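Local coordinates for sugar-binding transport ATP-binding protein (PDB 1V43) that binds ATP and probably hydrolyses it to power sugar uptake, as the nucleotide-binding subunit of an ABC transporter, at residues 17-27 / 48-56. Residues are numbered along the deposited sequence; the frame is centred on the assembly and turned at random.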
loop_
_atom_site.group_PDB
_atom_site.type_symbol
_atom_site.label_atom_id
_atom_site.label_comp_id
_atom_site.label_asym_id
_atom_site.label_seq_id
_atom_site.Cartn_x
_atom_site.Cartn_y
_atom_site.Cartn_z
ATOM N N LEU A 17 3.024 -27.778 19.094
ATOM C CA LEU A 17 3.828 -26.713 19.684
ATOM C C LEU A 17 2.950 -25.696 20.388
ATOM O O LEU A 17 2.037 -25.118 19.788
ATOM C CB LEU A 17 4.628 -25.966 18.607
ATOM C CG LEU A 17 6.149 -26.032 18.487
ATOM C CD1 LEU A 17 6.627 -24.746 17.803
ATOM C CD2 LEU A 17 6.805 -26.178 19.843
ATOM N N THR A 18 3.247 -25.463 21.658
ATOM C CA THR A 18 2.515 -24.490 22.443
ATOM C C THR A 18 3.521 -23.649 23.213
ATOM O O THR A 18 4.583 -24.134 23.612
ATOM C CB THR A 18 1.573 -25.167 23.469
ATOM O OG1 THR A 18 0.493 -25.821 22.789
ATOM C CG2 THR A 18 1.024 -24.139 24.435
ATOM N N LYS A 19 3.180 -22.387 23.420
ATOM C CA LYS A 19 4.033 -21.488 24.174
ATOM C C LYS A 19 3.168 -20.537 24.989
ATOM O O LYS A 19 2.486 -19.693 24.424
ATOM C CB LYS A 19 4.927 -20.676 23.228
ATOM C CG LYS A 19 5.813 -19.666 23.931
ATOM C CD LYS A 19 6.755 -20.348 24.904
ATOM C CE LYS A 19 7.723 -19.356 25.502
ATOM N NZ LYS A 19 8.864 -20.055 26.138
ATOM N N ARG A 20 3.177 -20.671 26.309
ATOM C CA ARG A 20 2.391 -19.749 27.129
ATOM C C ARG A 20 3.256 -18.949 28.089
ATOM O O ARG A 20 3.971 -19.513 28.908
ATOM C CB ARG A 20 1.298 -20.484 27.919
ATOM C CG ARG A 20 1.755 -21.723 28.649
ATOM C CD ARG A 20 0.657 -22.241 29.564
ATOM N NE ARG A 20 0.821 -23.665 29.846
ATOM C CZ ARG A 20 0.444 -24.636 29.017
ATOM N NH1 ARG A 20 -0.126 -24.336 27.856
ATOM N NH2 ARG A 20 0.644 -25.907 29.342
ATOM N N PHE A 21 3.199 -17.629 27.970
ATOM C CA PHE A 21 3.959 -16.759 28.854
ATOM C C PHE A 21 3.090 -16.515 30.079
ATOM O O PHE A 21 2.342 -15.536 30.140
ATOM C CB PHE A 21 4.276 -15.429 28.170
ATOM C CG PHE A 21 5.179 -15.560 26.977
ATOM C CD1 PHE A 21 4.716 -16.124 25.792
ATOM C CD2 PHE A 21 6.500 -15.133 27.041
ATOM C CE1 PHE A 21 5.555 -16.261 24.691
ATOM C CE2 PHE A 21 7.346 -15.266 25.946
ATOM C CZ PHE A 21 6.872 -15.832 24.768
ATOM N N GLY A 22 3.180 -17.419 31.048
ATOM C CA GLY A 22 2.382 -17.285 32.248
ATOM C C GLY A 22 0.941 -17.695 32.006
ATOM O O GLY A 22 0.610 -18.882 32.029
ATOM N N ASN A 23 0.085 -16.708 31.759
ATOM C CA ASN A 23 -1.339 -16.940 31.528
ATOM C C ASN A 23 -1.718 -16.810 30.054
ATOM O O ASN A 23 -2.721 -17.368 29.603
ATOM C CB ASN A 23 -2.155 -15.929 32.330
ATOM C CG ASN A 23 -1.885 -14.494 31.896
ATOM O OD1 ASN A 23 -0.764 -13.994 32.023
ATOM N ND2 ASN A 23 -2.910 -13.828 31.375
ATOM N N PHE A 24 -0.911 -16.060 29.315
ATOM C CA PHE A 24 -1.154 -15.823 27.899
ATOM C C PHE A 24 -0.591 -16.907 26.989
ATOM O O PHE A 24 0.623 -17.087 26.912
ATOM C CB PHE A 24 -0.550 -14.474 27.498
ATOM C CG PHE A 24 -0.806 -14.089 26.067
ATOM C CD1 PHE A 24 -2.105 -13.958 25.587
ATOM C CD2 PHE A 24 0.254 -13.819 25.208
ATOM C CE1 PHE A 24 -2.347 -13.559 24.274
ATOM C CE2 PHE A 24 0.022 -13.418 23.895
ATOM C CZ PHE A 24 -1.284 -13.287 23.428
ATOM N N THR A 25 -1.477 -17.629 26.307
ATOM C CA THR A 25 -1.050 -18.656 25.367
ATOM C C THR A 25 -0.717 -17.929 24.062
ATOM O O THR A 25 -1.616 -17.514 23.332
ATOM C CB THR A 25 -2.168 -19.700 25.131
ATOM O OG1 THR A 25 -2.278 -20.541 26.289
ATOM C CG2 THR A 25 -1.867 -20.566 23.911
ATOM N N ALA A 26 0.577 -17.757 23.794
ATOM C CA ALA A 26 1.037 -17.069 22.590
ATOM C C ALA A 26 0.939 -17.946 21.352
ATOM O O ALA A 26 0.672 -17.447 20.261
ATOM C CB ALA A 26 2.469 -16.583 22.771
ATOM N N VAL A 27 1.164 -19.245 21.524
ATOM C CA VAL A 27 1.077 -20.202 20.426
ATOM C C VAL A 27 0.322 -21.424 20.947
ATOM O O VAL A 27 0.783 -22.110 21.853
ATOM C CB VAL A 27 2.477 -20.614 19.926
ATOM C CG1 VAL A 27 2.347 -21.713 18.878
ATOM C CG2 VAL A 27 3.200 -19.404 19.333
ATOM N N CYS A 48 0.116 -12.366 16.913
ATOM C CA CYS A 48 -0.653 -13.542 16.523
ATOM C C CYS A 48 0.121 -14.819 16.820
ATOM O O CYS A 48 -0.417 -15.915 16.674
ATOM C CB CYS A 48 -1.001 -13.511 15.029
ATOM S SG CYS A 48 0.408 -13.791 13.931
ATOM N N GLY A 49 1.386 -14.676 17.205
ATOM C CA GLY A 49 2.204 -15.838 17.518
ATOM C C GLY A 49 3.269 -16.220 16.499
ATOM O O GLY A 49 4.115 -17.088 16.772
ATOM N N LYS A 50 3.246 -15.571 15.335
ATOM C CA LYS A 50 4.199 -15.873 14.269
ATOM C C LYS A 50 5.641 -15.628 14.675
ATOM O O LYS A 50 6.524 -16.417 14.359
ATOM C CB LYS A 50 3.860 -15.070 13.001
ATOM C CG LYS A 50 4.004 -13.556 13.106
ATOM C CD LYS A 50 3.481 -12.907 11.830
ATOM C CE LYS A 50 3.738 -11.410 11.800
ATOM N NZ LYS A 50 2.980 -10.707 12.864
ATOM N N THR A 51 5.886 -14.543 15.393
ATOM C CA THR A 51 7.242 -14.255 15.822
ATOM C C THR A 51 7.698 -15.230 16.900
ATOM O O THR A 51 8.844 -15.700 16.879
ATOM C CB THR A 51 7.352 -12.816 16.325
ATOM O OG1 THR A 51 6.994 -11.926 15.263
ATOM C CG2 THR A 51 8.780 -12.506 16.777
ATOM N N THR A 52 6.801 -15.550 17.834
ATOM C CA THR A 52 7.138 -16.483 18.901
ATOM C C THR A 52 7.507 -17.826 18.277
ATOM O O THR A 52 8.474 -18.456 18.695
ATOM C CB THR A 52 5.966 -16.696 19.891
ATOM O OG1 THR A 52 5.620 -15.446 20.507
ATOM C CG2 THR A 52 6.372 -17.697 20.969
ATOM N N THR A 53 6.734 -18.251 17.277
ATOM C CA THR A 53 6.997 -19.503 16.570
ATOM C C THR A 53 8.385 -19.461 15.911
ATOM O O THR A 53 9.164 -20.401 16.051
ATOM C CB THR A 53 5.929 -19.772 15.482
ATOM O OG1 THR A 53 4.635 -19.854 16.095
ATOM C CG2 THR A 53 6.220 -21.078 14.734
ATOM N N LEU A 54 8.703 -18.375 15.209
ATOM C CA LEU A 54 10.016 -18.278 14.576
ATOM C C LEU A 54 11.127 -18.419 15.622
ATOM O O LEU A 54 12.100 -19.138 15.397
ATOM C CB LEU A 54 10.190 -16.947 13.840
ATOM C CG LEU A 54 11.344 -16.926 12.828
ATOM C CD1 LEU A 54 10.967 -17.802 11.647
ATOM C CD2 LEU A 54 11.618 -15.508 12.348
ATOM N N ARG A 55 10.963 -17.744 16.759
ATOM C CA ARG A 55 11.940 -17.783 17.843
ATOM C C ARG A 55 12.096 -19.187 18.431
ATOM O O ARG A 55 13.196 -19.577 18.803
ATOM C CB ARG A 55 11.562 -16.763 18.935
ATOM C CG ARG A 55 11.758 -15.309 18.482
ATOM C CD ARG A 55 11.263 -14.283 19.499
ATOM N NE ARG A 55 11.865 -14.454 20.823
ATOM C CZ ARG A 55 13.100 -14.084 21.162
ATOM N NH1 ARG A 55 13.911 -13.503 20.284
ATOM N NH2 ARG A 55 13.523 -14.296 22.398
ATOM N N MET A 56 11.009 -19.949 18.518
ATOM C CA MET A 56 11.112 -21.314 19.016
ATOM C C MET A 56 11.860 -22.150 17.967
ATOM O O MET A 56 12.681 -23.006 18.305
ATOM C CB MET A 56 9.728 -21.928 19.268
ATOM C CG MET A 56 8.996 -21.375 20.488
ATOM S SD MET A 56 7.490 -22.303 20.898
ATOM C CE MET A 56 6.307 -21.593 19.731
#
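Met56 and Val27 meet tip to tip where the helix that follows the Walker A P-loop of this ABC ATPase packs against the antiparallel beta-subdomain. The axes of strand 17-21 and helix 50-56 cross at 112° and come within 9.8 Å, and the seam is chiefly apolar. The long, flexible thioether of Met56 suits such a junction: it bends at chi3 (-81°), bringing CE to 3.7 Å from Leu17 CD1 and 3.8 Å from Val27 CG2, while SD rests against Lys19 CB. Branched Val27 sets that CG2 among Met56 CE, Thr52 CB and Gly49 O. Ile68 of the neighbouring strand also touches Leu17 and Met56. Thr52 offers its methyl: CG2 lies 3.6 Å from Lys19 CG, the side chains crossing at about a right angle, and approaches the edge of the Phe21 ring. Lys19 is aliphatic where it packs; its CE lies above one face of that ring, offset toward the rim, before NZ bonds to Glu62 O. Phe21, Gly49 and Thr52 belong to this protein's ATP site, without ATP in this chain.

The backbones come nearest at Ala26, in a classic beta bulge with Val27 opposite Lys19, and Gly49, the N-cap residue (CA atoms 5.3 Å apart). Gly49 CA makes a CH...O contact with Ala26 O; a CB here would clash with that oxygen and, at positive phi, with Cys48 O.

Thr53 turns OG1 anti to its carbonyl carbon (chi1 -60°), back toward Gly49 O one helical turn earlier, which also accepts from Thr53 N. A valine in place of Thr53 would probably leave Gly49 O without its hydroxyl partner. That hydroxyl, above the carbonyl plane at 2.9 Å between Thr53 OG1 and Gly49 O, also touches Val27 CG2.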